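Local coordinates for protein beta-lactamase Rm3 (PDB 5IQK) that probably hydrolyses beta-lactam antibiotics as a zinc-dependent subclass B3 metallo-beta-lactamase, a class of enzyme that confers antibiotic resistance, at residues A[115-120]-A[195-200]; A[153-158]-A[182-187]; A[81-86]-A[105-110]; A[202-207]-A[259-264]. All blocks are in the same frame, centred on the assembly; numbering follows the deposited sequence.

Contact 1 of 4, residues A[115-120]-A[195-200]; sequences DDPQYH and SEYPNA. With ZN (zinc ion), chain F.
Asp115 meets Glu196 and Tyr197 where two loops pass each other, and it does so without a single hydrogen bond between them. The contacts are of van der Waals kind and involve the backbone as much as the side chains. The CB of Asp115 rests 3.4 Å from the backbone O of Glu196, while the CB of Glu196 sits 3.9 Å from the CA of Asp115. The carbonyl O of Asp115 lies 3.3 Å from the CB of the next residue across, Tyr197, and reaches the ring obliquely at CD2. No polar partner is found for this buried oxygen. The apolar part is slight: CD of Pro117 approaches CD2 of Tyr197 at 4.3 Å. With CG of Tyr197 anti to the backbone N (chi1 -171°), the ring is carried toward Pro117, whose CD it meets obliquely, and one of its faces takes the CB of Ala200, 3.6 Å above the ring centre.

Polar bonds act within each loop and beyond. Asp116 OD2 accepts from Gln118 N at 2.8 Å through its anti lone pair, an Asx turn inside a type I beta turn, and also bonds to His79, a zinc ligand; Asp116 is thus a second-shell residue. The hydroxyl of Tyr197 bonds to Asp203. At the far end His120 ND1 holds a separate surface zinc at 2.2 Å.

The contact joins the loop between helix 101-109 and strand 131-133 to the one that leaves strand 171-178, just where the latter enters helix 200-212.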
loop_
_atom_site.group_PDB
_atom_site.type_symbol
_atom_site.label_atom_id
_atom_site.label_comp_id
_atom_site.label_asym_id
_atom_site.label_seq_id
_atom_site.Cartn_x
_atom_site.Cartn_y
_atom_site.Cartn_z
ATOM N N ASP A 115 15.405 -11.740 5.542
ATOM C CA ASP A 115 15.709 -10.310 5.598
ATOM C C ASP A 115 14.525 -9.442 6.029
ATOM O O ASP A 115 14.662 -8.233 6.180
ATOM C CB ASP A 115 16.261 -9.810 4.247
ATOM C CG ASP A 115 15.402 -10.214 3.053
ATOM O OD1 ASP A 115 14.516 -11.084 3.192
ATOM O OD2 ASP A 115 15.635 -9.652 1.955
ATOM N N ASP A 116 13.371 -10.051 6.275
ATOM C CA ASP A 116 12.205 -9.272 6.686
ATOM C C ASP A 116 12.260 -9.006 8.184
ATOM O O ASP A 116 12.569 -9.913 8.973
ATOM C CB ASP A 116 10.920 -10.000 6.318
ATOM C CG ASP A 116 9.707 -9.085 6.329
ATOM O OD1 ASP A 116 9.234 -8.733 5.229
ATOM O OD2 ASP A 116 9.230 -8.722 7.432
ATOM N N PRO A 117 11.991 -7.759 8.588
ATOM C CA PRO A 117 11.975 -7.469 10.031
ATOM C C PRO A 117 10.951 -8.320 10.791
ATOM O O PRO A 117 11.102 -8.484 12.010
ATOM C CB PRO A 117 11.611 -5.980 10.086
ATOM C CG PRO A 117 12.108 -5.437 8.776
ATOM C CD PRO A 117 11.878 -6.540 7.775
ATOM N N GLN A 118 9.964 -8.883 10.091
ATOM C CA GLN A 118 8.980 -9.742 10.747
ATOM C C GLN A 118 9.029 -11.205 10.293
ATOM O O GLN A 118 8.060 -11.957 10.460
ATOM C CB GLN A 118 7.580 -9.155 10.562
ATOM C CG GLN A 118 7.493 -7.750 11.134
ATOM C CD GLN A 118 6.112 -7.139 11.021
ATOM O OE1 GLN A 118 5.961 -6.022 10.511
ATOM N NE2 GLN A 118 5.106 -7.846 11.518
ATOM N N TYR A 119 10.194 -11.626 9.793
ATOM C CA TYR A 119 10.438 -13.035 9.486
ATOM C C TYR A 119 10.182 -13.887 10.728
ATOM O O TYR A 119 10.535 -13.460 11.810
ATOM C CB TYR A 119 11.890 -13.231 9.020
ATOM C CG TYR A 119 12.242 -14.662 8.711
ATOM C CD1 TYR A 119 13.101 -15.397 9.546
ATOM C CD2 TYR A 119 11.715 -15.291 7.588
ATOM C CE1 TYR A 119 13.426 -16.711 9.247
ATOM C CE2 TYR A 119 12.040 -16.591 7.276
ATOM C CZ TYR A 119 12.886 -17.305 8.114
ATOM O OH TYR A 119 13.197 -18.607 7.801
ATOM N N HIS A 120 9.548 -15.054 10.575
ATOM C CA HIS A 120 9.306 -15.973 11.701
ATOM C C HIS A 120 8.209 -15.452 12.631
ATOM O O HIS A 120 7.936 -16.067 13.660
ATOM C CB HIS A 120 10.615 -16.212 12.513
ATOM C CG HIS A 120 10.666 -17.516 13.245
ATOM N ND1 HIS A 120 11.523 -17.736 14.307
ATOM C CD2 HIS A 120 10.000 -18.678 13.053
ATOM C CE1 HIS A 120 11.370 -18.974 14.740
ATOM N NE2 HIS A 120 10.456 -19.568 13.995
ATOM N N SER A 195 22.052 -8.720 10.371
ATOM C CA SER A 195 22.985 -9.363 9.454
ATOM C C SER A 195 22.264 -9.797 8.173
ATOM O O SER A 195 22.889 -9.908 7.110
ATOM C CB SER A 195 23.642 -10.577 10.109
ATOM O OG SER A 195 22.651 -11.480 10.578
ATOM N N GLU A 196 20.955 -10.021 8.270
ATOM C CA GLU A 196 20.153 -10.441 7.113
ATOM C C GLU A 196 19.647 -9.252 6.318
ATOM O O GLU A 196 19.473 -9.340 5.098
ATOM C CB GLU A 196 18.966 -11.309 7.557
ATOM C CG GLU A 196 19.395 -12.605 8.233
ATOM C CD GLU A 196 20.060 -13.575 7.275
ATOM O OE1 GLU A 196 20.980 -14.294 7.711
ATOM O OE2 GLU A 196 19.672 -13.619 6.088
ATOM N N TYR A 197 19.415 -8.132 7.001
ATOM C CA TYR A 197 18.948 -6.927 6.316
ATOM C C TYR A 197 19.860 -5.749 6.656
ATOM O O TYR A 197 19.428 -4.788 7.296
ATOM C CB TYR A 197 17.486 -6.627 6.697
ATOM C CG TYR A 197 16.804 -5.523 5.898
ATOM C CD1 TYR A 197 17.392 -4.982 4.753
ATOM C CD2 TYR A 197 15.570 -5.017 6.302
ATOM C CE1 TYR A 197 16.757 -3.962 4.029
ATOM C CE2 TYR A 197 14.926 -4.003 5.579
ATOM C CZ TYR A 197 15.531 -3.482 4.450
ATOM O OH TYR A 197 14.899 -2.477 3.752
ATOM N N PRO A 198 21.122 -5.805 6.191
ATOM C CA PRO A 198 22.084 -4.774 6.594
ATOM C C PRO A 198 21.793 -3.424 5.985
ATOM O O PRO A 198 22.259 -2.424 6.531
ATOM C CB PRO A 198 23.424 -5.324 6.084
ATOM C CG PRO A 198 23.066 -6.217 4.960
ATOM C CD PRO A 198 21.759 -6.850 5.371
ATOM N N ASN A 199 21.007 -3.381 4.905
ATOM C CA ASN A 199 20.749 -2.110 4.238
ATOM C C ASN A 199 19.534 -1.385 4.775
ATOM O O ASN A 199 19.110 -0.384 4.207
ATOM C CB ASN A 199 20.567 -2.311 2.738
ATOM C CG ASN A 199 21.241 -1.226 1.938
ATOM O OD1 ASN A 199 22.396 -0.922 2.173
ATOM N ND2 ASN A 199 20.508 -0.605 1.017
ATOM N N ALA A 200 18.986 -1.878 5.880
ATOM C CA ALA A 200 17.728 -1.356 6.397
ATOM C C ALA A 200 17.756 0.166 6.616
ATOM O O ALA A 200 16.818 0.866 6.202
ATOM C CB ALA A 200 17.347 -2.081 7.701
HETATM ZN ZN ZN F . 13.076 -16.449 15.256
HETATM O O HOH W 1 12.033 -14.779 15.861
#

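Contact 2 of 4, residues A[153-158]-A[182-187]; sequences PGHTPG and NAVSRP. With ZN (zinc ion), chain C.
The three-histidine zinc site of the metallo-beta-lactamase fold includes His155, whose ring is set in place here by Asn182. CG of His155 stands anti to the backbone N (chi1 169°), which sends the ring out between Asn182 and the metal. NE2 of His155 binds the zinc ion at 2.0 Å, alongside His77 and His79, while ND1 on the other side of the ring donates to the backbone O of Asn182 at 2.9 Å. This bond is nearly straight (161° at the hydrogen), and the acceptor lies close to the imidazole plane. The side chains of the two residues run side by side, ring and amide planes only 12° apart. That brings Asn182 OD1 to 3.0 Å from ND1, but at an angle too poor for a hydrogen bond. Val184 adds a contact at the same edge, its CG2 methyl lying 3.7 Å from CE1 of His155. A water lies above one ring face, offset toward its rim, and bridges the carbonyl oxygens of His155 and Val184.

With ND1 as the N-H that donates to a main-chain carbonyl, NE2 is left to offer its lone pair to the zinc ion. The same bond limits rotation of the ring about CB-CG, and probably polarises the imidazole slightly, making it a better zinc donor.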
loop_
_atom_site.group_PDB
_atom_site.type_symbol
_atom_site.label_atom_id
_atom_site.label_comp_id
_atom_site.label_asym_id
_atom_site.label_seq_id
_atom_site.Cartn_x
_atom_site.Cartn_y
_atom_site.Cartn_z
ATOM N N PRO A 153 11.809 0.871 0.137
ATOM C CA PRO A 153 12.055 -0.154 1.160
ATOM C C PRO A 153 12.407 0.435 2.532
ATOM O O PRO A 153 12.560 1.657 2.684
ATOM C CB PRO A 153 13.247 -0.928 0.586
ATOM C CG PRO A 153 13.995 0.089 -0.185
ATOM C CD PRO A 153 12.939 0.995 -0.804
ATOM N N GLY A 154 12.550 -0.446 3.516
ATOM C CA GLY A 154 12.918 -0.052 4.863
ATOM C C GLY A 154 12.071 -0.789 5.883
ATOM O O GLY A 154 12.585 -1.514 6.733
ATOM N N HIS A 155 10.757 -0.612 5.791
ATOM C CA HIS A 155 9.822 -1.395 6.585
ATOM C C HIS A 155 9.921 -2.857 6.154
ATOM O O HIS A 155 9.793 -3.765 6.982
ATOM C CB HIS A 155 8.398 -0.830 6.424
ATOM C CG HIS A 155 7.314 -1.698 6.980
ATOM N ND1 HIS A 155 6.941 -1.675 8.309
ATOM C CD2 HIS A 155 6.485 -2.586 6.376
ATOM C CE1 HIS A 155 5.949 -2.528 8.501
ATOM N NE2 HIS A 155 5.643 -3.080 7.340
ATOM N N THR A 156 10.152 -3.070 4.857
ATOM C CA THR A 156 10.578 -4.367 4.300
ATOM C C THR A 156 11.598 -4.074 3.205
ATOM O O THR A 156 11.659 -2.941 2.712
ATOM C CB THR A 156 9.422 -5.190 3.691
ATOM O OG1 THR A 156 8.925 -4.519 2.530
ATOM C CG2 THR A 156 8.287 -5.382 4.684
ATOM N N PRO A 157 12.412 -5.072 2.818
ATOM C CA PRO A 157 13.386 -4.823 1.747
ATOM C C PRO A 157 12.727 -4.557 0.419
ATOM O O PRO A 157 13.398 -4.046 -0.485
ATOM C CB PRO A 157 14.189 -6.120 1.685
ATOM C CG PRO A 157 14.082 -6.665 3.061
ATOM C CD PRO A 157 12.687 -6.349 3.506
ATOM N N GLY A 158 11.450 -4.916 0.293
ATOM C CA GLY A 158 10.785 -4.845 -1.005
ATOM C C GLY A 158 9.716 -3.783 -1.181
ATOM O O GLY A 158 8.982 -3.810 -2.170
ATOM N N ASN A 182 7.319 2.629 8.382
ATOM C CA ASN A 182 7.507 2.641 9.821
ATOM C C ASN A 182 8.465 1.534 10.263
ATOM O O ASN A 182 8.328 0.369 9.870
ATOM C CB ASN A 182 6.152 2.544 10.552
ATOM C CG ASN A 182 5.333 1.296 10.185
ATOM O OD1 ASN A 182 5.367 0.800 9.055
ATOM N ND2 ASN A 182 4.565 0.806 11.155
ATOM N N ALA A 183 9.448 1.925 11.070
ATOM C CA ALA A 183 10.448 0.997 11.594
ATOM C C ALA A 183 9.884 0.184 12.763
ATOM O O ALA A 183 10.162 0.469 13.943
ATOM C CB ALA A 183 11.710 1.754 12.024
ATOM N N VAL A 184 9.067 -0.806 12.418
ATOM C CA VAL A 184 8.533 -1.756 13.380
ATOM C C VAL A 184 8.951 -3.152 12.923
ATOM O O VAL A 184 9.243 -3.366 11.740
ATOM C CB VAL A 184 7.002 -1.674 13.489
ATOM C CG1 VAL A 184 6.580 -0.268 13.849
ATOM C CG2 VAL A 184 6.374 -2.071 12.154
ATOM N N SER A 185 8.992 -4.097 13.862
ATOM C CA SER A 185 9.526 -5.431 13.587
ATOM C C SER A 185 9.050 -6.438 14.626
ATOM O O SER A 185 8.353 -6.081 15.573
ATOM C CB SER A 185 11.060 -5.401 13.607
ATOM O OG SER A 185 11.504 -5.194 14.942
ATOM N N ARG A 186 9.462 -7.694 14.476
ATOM C CA ARG A 186 9.348 -8.604 15.595
ATOM C C ARG A 186 10.300 -8.134 16.702
ATOM O O ARG A 186 11.321 -7.477 16.426
ATOM C CB ARG A 186 9.662 -10.041 15.168
ATOM C CG ARG A 186 11.160 -10.355 14.881
ATOM C CD ARG A 186 11.175 -11.673 14.144
ATOM N NE ARG A 186 12.462 -12.243 13.722
ATOM C CZ ARG A 186 13.191 -11.807 12.689
ATOM N NH1 ARG A 186 14.299 -12.446 12.349
ATOM N NH2 ARG A 186 12.848 -10.708 12.019
ATOM N N PRO A 187 9.957 -8.422 17.964
ATOM C CA PRO A 187 10.893 -8.053 19.026
ATOM C C PRO A 187 12.254 -8.708 18.816
ATOM O O PRO A 187 12.342 -9.852 18.365
ATOM C CB PRO A 187 10.210 -8.572 20.299
ATOM C CG PRO A 187 8.746 -8.504 19.962
ATOM C CD PRO A 187 8.684 -8.934 18.502
HETATM ZN ZN ZN C . 4.217 -4.382 6.652
HETATM O O HOH W 2 8.420 -4.599 9.351
HETATM O O HOH W 3 2.938 -2.202 7.142
HETATM O O HOH W 4 2.615 -4.454 7.667
#

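Contact 3 of 4, residues A[81-86]-A[105-110]; sequences DHAGGL and LDLASG. With ZN (zinc ion), chain D.
Two residues before Ala83, which packs on Leu107, Asp81 offers OD1 to a water gripped from three sides. This water donates to OD1 at 3.1 Å and lies 2.1 Å from the zinc ion held by Asp81 and His82. It also sits 1.9 Å from the neighbouring zinc ion of the three-histidine site. The carboxylate thus divides its work: OD2 of Asp81 binds the metal at 2.0 Å while OD1 steadies the water between the two ions. NE2 of His82 is a second ligand, also at 2.0 Å, and His223 is another protein ligand of this ion. Asp81 and His82 end the HxHxDH sequence that opens with His77, the zinc-binding signature of the superfamily, and the chain goes straight on from it into the packing against helix 101-109.

There the contact is wholly apolar and buried. Leu107 spreads its two methyls between two partners: CD1 meets CB of Ala83, and CD2 meets CD1 of Leu86, each at 3.6 Å. The Leu86 side chain is extended beyond CB (chi2 179°), which carries CD1 across to Leu107, and the two leucines cross obliquely. A type I turn from Ala83 to Leu86, closed by a bond from Leu86 N to Ala83 O, brings both residues to the same side. Leu107 also touches Val97 and Ala99 of strand 96-99 and Met131 of strand 131-133.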
loop_
_atom_site.group_PDB
_atom_site.type_symbol
_atom_site.label_atom_id
_atom_site.label_comp_id
_atom_site.label_asym_id
_atom_site.label_seq_id
_atom_site.Cartn_x
_atom_site.Cartn_y
_atom_site.Cartn_z
ATOM N N ASP A 81 -0.683 -8.633 5.586
ATOM C CA ASP A 81 -1.807 -7.705 5.686
ATOM C C ASP A 81 -1.955 -6.811 4.451
ATOM O O ASP A 81 -2.859 -5.973 4.423
ATOM C CB ASP A 81 -1.702 -6.830 6.948
ATOM C CG ASP A 81 -0.379 -6.068 7.035
ATOM O OD1 ASP A 81 0.658 -6.676 6.713
ATOM O OD2 ASP A 81 -0.373 -4.875 7.430
ATOM N N HIS A 82 -1.084 -6.986 3.447
ATOM C CA HIS A 82 -1.222 -6.281 2.160
ATOM C C HIS A 82 -1.265 -7.274 0.996
ATOM O O HIS A 82 -1.864 -7.010 -0.056
ATOM C CB HIS A 82 -0.069 -5.269 1.989
ATOM C CG HIS A 82 0.050 -4.319 3.141
ATOM N ND1 HIS A 82 -0.720 -3.179 3.247
ATOM C CD2 HIS A 82 0.777 -4.387 4.281
ATOM C CE1 HIS A 82 -0.446 -2.568 4.385
ATOM N NE2 HIS A 82 0.461 -3.278 5.034
ATOM N N ALA A 83 -0.638 -8.426 1.190
ATOM C CA ALA A 83 -0.501 -9.403 0.118
ATOM C C ALA A 83 -1.371 -10.637 0.311
ATOM O O ALA A 83 -1.539 -11.421 -0.624
ATOM C CB ALA A 83 0.987 -9.823 -0.030
ATOM N N GLY A 84 -1.924 -10.807 1.513
ATOM C CA GLY A 84 -2.701 -11.992 1.844
ATOM C C GLY A 84 -3.946 -12.212 0.996
ATOM O O GLY A 84 -4.348 -13.351 0.737
ATOM N N GLY A 85 -4.573 -11.124 0.565
ATOM C CA GLY A 85 -5.792 -11.229 -0.223
ATOM C C GLY A 85 -5.523 -11.318 -1.718
ATOM O O GLY A 85 -6.447 -11.468 -2.515
ATOM N N LEU A 86 -4.253 -11.228 -2.106
ATOM C CA LEU A 86 -3.908 -11.123 -3.528
ATOM C C LEU A 86 -4.249 -12.352 -4.373
ATOM O O LEU A 86 -4.707 -12.205 -5.501
ATOM C CB LEU A 86 -2.427 -10.824 -3.687
ATOM C CG LEU A 86 -1.996 -9.433 -3.257
ATOM C CD1 LEU A 86 -0.480 -9.293 -3.448
ATOM C CD2 LEU A 86 -2.760 -8.399 -4.073
ATOM N N LEU A 105 9.161 -12.329 -4.266
ATOM C CA LEU A 105 9.640 -13.553 -3.639
ATOM C C LEU A 105 8.718 -13.950 -2.496
ATOM O O LEU A 105 8.375 -15.127 -2.355
ATOM C CB LEU A 105 11.070 -13.388 -3.132
ATOM C CG LEU A 105 12.165 -13.229 -4.185
ATOM C CD1 LEU A 105 13.481 -12.938 -3.487
ATOM C CD2 LEU A 105 12.263 -14.482 -5.037
ATOM N N ASP A 106 8.312 -12.975 -1.680
ATOM C CA ASP A 106 7.348 -13.248 -0.608
ATOM C C ASP A 106 6.017 -13.744 -1.179
ATOM O O ASP A 106 5.470 -14.748 -0.720
ATOM C CB ASP A 106 7.070 -12.003 0.247
ATOM C CG ASP A 106 8.315 -11.417 0.879
ATOM O OD1 ASP A 106 9.344 -12.113 0.951
ATOM O OD2 ASP A 106 8.249 -10.247 1.311
ATOM N N LEU A 107 5.499 -13.029 -2.179
ATOM C CA LEU A 107 4.203 -13.360 -2.770
ATOM C C LEU A 107 4.182 -14.769 -3.346
ATOM O O LEU A 107 3.204 -15.501 -3.173
ATOM C CB LEU A 107 3.833 -12.350 -3.859
ATOM C CG LEU A 107 3.068 -11.101 -3.419
ATOM C CD1 LEU A 107 3.786 -10.328 -2.304
ATOM C CD2 LEU A 107 2.817 -10.220 -4.634
ATOM N N ALA A 108 5.273 -15.149 -4.008
ATOM C CA ALA A 108 5.359 -16.442 -4.673
ATOM C C ALA A 108 5.340 -17.619 -3.692
ATOM O O ALA A 108 4.849 -18.702 -4.024
ATOM C CB ALA A 108 6.619 -16.504 -5.552
ATOM N N SER A 109 5.847 -17.407 -2.483
ATOM C CA SER A 109 5.911 -18.487 -1.509
ATOM C C SER A 109 4.858 -18.330 -0.420
ATOM O O SER A 109 4.606 -19.255 0.350
ATOM C CB SER A 109 7.302 -18.547 -0.873
ATOM O OG SER A 109 7.572 -17.359 -0.149
ATOM N N GLY A 110 4.238 -17.158 -0.368
ATOM C CA GLY A 110 3.242 -16.866 0.647
ATOM C C GLY A 110 3.871 -16.670 2.020
ATOM O O GLY A 110 3.205 -16.823 3.045
HETATM ZN ZN ZN D . 0.905 -3.426 6.986
HETATM O O HOH W 4 2.615 -4.454 7.667
HETATM O O HOH W 3 2.938 -2.202 7.142
#

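Contact 4 of 4, residues A[202-207]-A[259-264]; sequences ADLRHS and TLLDSR
Arg205 reaches from its helix over Leu261 of the facing one, and its course can be followed atom by atom. From CB, CG leaves anti to the carbonyl carbon, and the chain then bends at chi2 (-72°) before running straight through CD to NE. That bend turns it toward the other helix. NE comes within 4.1 Å of Leu261 CD2, and CZ is nearer still, 3.6 Å from the same methyl. CD2 of Leu261 thus sits over the centre of one guanidinium face, a contact of a methyl with a flat charged group. At the tip the edge faces a polar neighbour. A water modelled in the guanidinium plane lies between NH1 of Arg205 and OD1 of Asp262, but so close to both that the bridge is doubtful. NH2 stays 4.4 Å from Asp262 OD1, too far for a salt bridge.

The segments 202-207 and 259-264 run nearly antiparallel, at 157°, with their axes 12.1 Å apart, a wide spacing that is bridged by Leu204, Leu261 and Arg205. Helix 200-212 lies in the crossover that joins the parallel neighbouring strands 171-178 and 218-221, and helix 249-269 is the last of the chain.

Deeper than the arginine, Leu204 and Leu261, both buried, cross, with CD1 of Leu204 3.8 Å from CD1 of Leu261, the methyl nearer the leucine. Elsewhere on these helices, Ser207 OG probably bonds to Pro153 O in the loop of contact 2, and Arg264 NE forms a salt bridge with Glu268.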
loop_
_atom_site.group_PDB
_atom_site.type_symbol
_atom_site.label_atom_id
_atom_site.label_comp_id
_atom_site.label_asym_id
_atom_site.label_seq_id
_atom_site.Cartn_x
_atom_site.Cartn_y
_atom_site.Cartn_z
ATOM N N ALA A 202 19.965 2.460 5.380
ATOM C CA ALA A 202 20.175 3.137 4.104
ATOM C C ALA A 202 18.870 3.152 3.297
ATOM O O ALA A 202 18.518 4.160 2.674
ATOM C CB ALA A 202 21.286 2.463 3.323
ATOM N N ASP A 203 18.154 2.032 3.315
ATOM C CA ASP A 203 16.845 1.959 2.646
ATOM C C ASP A 203 15.840 2.974 3.193
ATOM O O ASP A 203 15.210 3.714 2.417
ATOM C CB ASP A 203 16.244 0.559 2.782
ATOM C CG ASP A 203 16.794 -0.416 1.777
ATOM O OD1 ASP A 203 17.627 -0.007 0.947
ATOM O OD2 ASP A 203 16.407 -1.599 1.832
ATOM N N LEU A 204 15.678 3.002 4.514
ATOM C CA LEU A 204 14.741 3.936 5.138
ATOM C C LEU A 204 15.091 5.388 4.827
ATOM O O LEU A 204 14.209 6.165 4.463
ATOM C CB LEU A 204 14.687 3.725 6.655
ATOM C CG LEU A 204 13.856 2.559 7.206
ATOM C CD1 LEU A 204 14.178 2.327 8.675
ATOM C CD2 LEU A 204 12.358 2.812 7.025
ATOM N N ARG A 205 16.367 5.755 4.957
ATOM C CA ARG A 205 16.773 7.128 4.679
ATOM C C ARG A 205 16.508 7.531 3.234
ATOM O O ARG A 205 16.064 8.644 2.973
ATOM C CB ARG A 205 18.261 7.357 4.990
ATOM C CG ARG A 205 18.689 7.000 6.399
ATOM C CD ARG A 205 18.161 8.013 7.394
ATOM N NE ARG A 205 18.595 7.728 8.758
ATOM C CZ ARG A 205 18.017 8.245 9.836
ATOM N NH1 ARG A 205 16.983 9.069 9.695
ATOM N NH2 ARG A 205 18.464 7.935 11.048
ATOM N N HIS A 206 16.801 6.636 2.296
ATOM C CA HIS A 206 16.626 6.959 0.892
ATOM C C HIS A 206 15.122 7.004 0.558
ATOM O O HIS A 206 14.697 7.784 -0.301
ATOM C CB HIS A 206 17.396 5.977 0.000
ATOM C CG HIS A 206 17.415 6.360 -1.451
ATOM N ND1 HIS A 206 18.301 7.284 -1.960
ATOM C CD2 HIS A 206 16.682 5.925 -2.505
ATOM C CE1 HIS A 206 18.096 7.423 -3.258
ATOM N NE2 HIS A 206 17.126 6.601 -3.616
ATOM N N SER A 207 14.337 6.145 1.203
ATOM C CA SER A 207 12.874 6.153 1.035
ATOM C C SER A 207 12.276 7.453 1.563
ATOM O O SER A 207 11.396 8.030 0.925
ATOM C CB SER A 207 12.223 4.952 1.735
ATOM O OG SER A 207 12.547 3.760 1.042
ATOM N N THR A 259 10.580 10.629 12.825
ATOM C CA THR A 259 10.425 10.728 14.266
ATOM C C THR A 259 10.369 9.346 14.893
ATOM O O THR A 259 11.040 9.084 15.902
ATOM C CB THR A 259 9.155 11.514 14.620
ATOM O OG1 THR A 259 9.300 12.856 14.144
ATOM C CG2 THR A 259 8.935 11.548 16.110
ATOM N N LEU A 260 9.571 8.469 14.292
ATOM C CA LEU A 260 9.468 7.090 14.754
ATOM C C LEU A 260 10.841 6.410 14.672
ATOM O O LEU A 260 11.270 5.746 15.621
ATOM C CB LEU A 260 8.417 6.328 13.935
ATOM C CG LEU A 260 8.083 4.862 14.236
ATOM C CD1 LEU A 260 6.702 4.510 13.730
ATOM C CD2 LEU A 260 9.092 3.888 13.662
ATOM N N LEU A 261 11.531 6.562 13.542
ATOM C CA LEU A 261 12.857 5.942 13.406
ATOM C C LEU A 261 13.848 6.435 14.472
ATOM O O LEU A 261 14.622 5.636 15.021
ATOM C CB LEU A 261 13.439 6.178 12.008
ATOM C CG LEU A 261 14.816 5.530 11.812
ATOM C CD1 LEU A 261 14.750 4.024 12.034
ATOM C CD2 LEU A 261 15.380 5.837 10.435
ATOM N N ASP A 262 13.838 7.735 14.765
ATOM C CA ASP A 262 14.734 8.287 15.784
ATOM C C ASP A 262 14.510 7.631 17.139
ATOM O O ASP A 262 15.464 7.294 17.847
ATOM C CB ASP A 262 14.550 9.799 15.930
ATOM C CG ASP A 262 15.042 10.572 14.723
ATOM O OD1 ASP A 262 15.912 10.052 13.994
ATOM O OD2 ASP A 262 14.567 11.711 14.515
ATOM N N SER A 263 13.243 7.445 17.491
ATOM C CA SER A 263 12.884 6.798 18.749
ATOM C C SER A 263 13.311 5.347 18.761
ATOM O O SER A 263 13.789 4.839 19.777
ATOM C CB SER A 263 11.378 6.877 18.998
ATOM O OG SER A 263 10.983 8.204 19.261
ATOM N N ARG A 264 13.096 4.677 17.636
ATOM C CA ARG A 264 13.419 3.264 17.505
ATOM C C ARG A 264 14.920 3.035 17.658
ATOM O O ARG A 264 15.346 2.161 18.422
ATOM C CB ARG A 264 12.920 2.738 16.150
ATOM C CG ARG A 264 13.402 1.338 15.789
ATOM C CD ARG A 264 12.930 0.301 16.782
ATOM N NE ARG A 264 13.458 -1.017 16.453
ATOM C CZ ARG A 264 12.719 -2.079 16.168
ATOM N NH1 ARG A 264 11.393 -1.991 16.195
ATOM N NH2 ARG A 264 13.313 -3.232 15.872
HETATM O O HOH W 5 15.432 9.845 11.548
#

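How the contacts relate
Along the chain contact 3 closes first; contact 2 is nested within the loop closed by contact 1, and contact 4 follows. Contacts 1, 2 and 4 form a continuous group. The centres of contacts 1 and 2 are about 8 Å apart and those of contacts 2 and 4 about 10 Å, with touches such as Ser185 to Arg264. All three draw on the chain between strand 171-178 and the end of helix 200-212. Contact 3, about 16 Å from contact 2 between centres, shares two metal-bound waters with it. The two zinc ions of the active centre thus lie between a short helix packed on helix 101-109 and a loop held by the chain that follows strand 171-178.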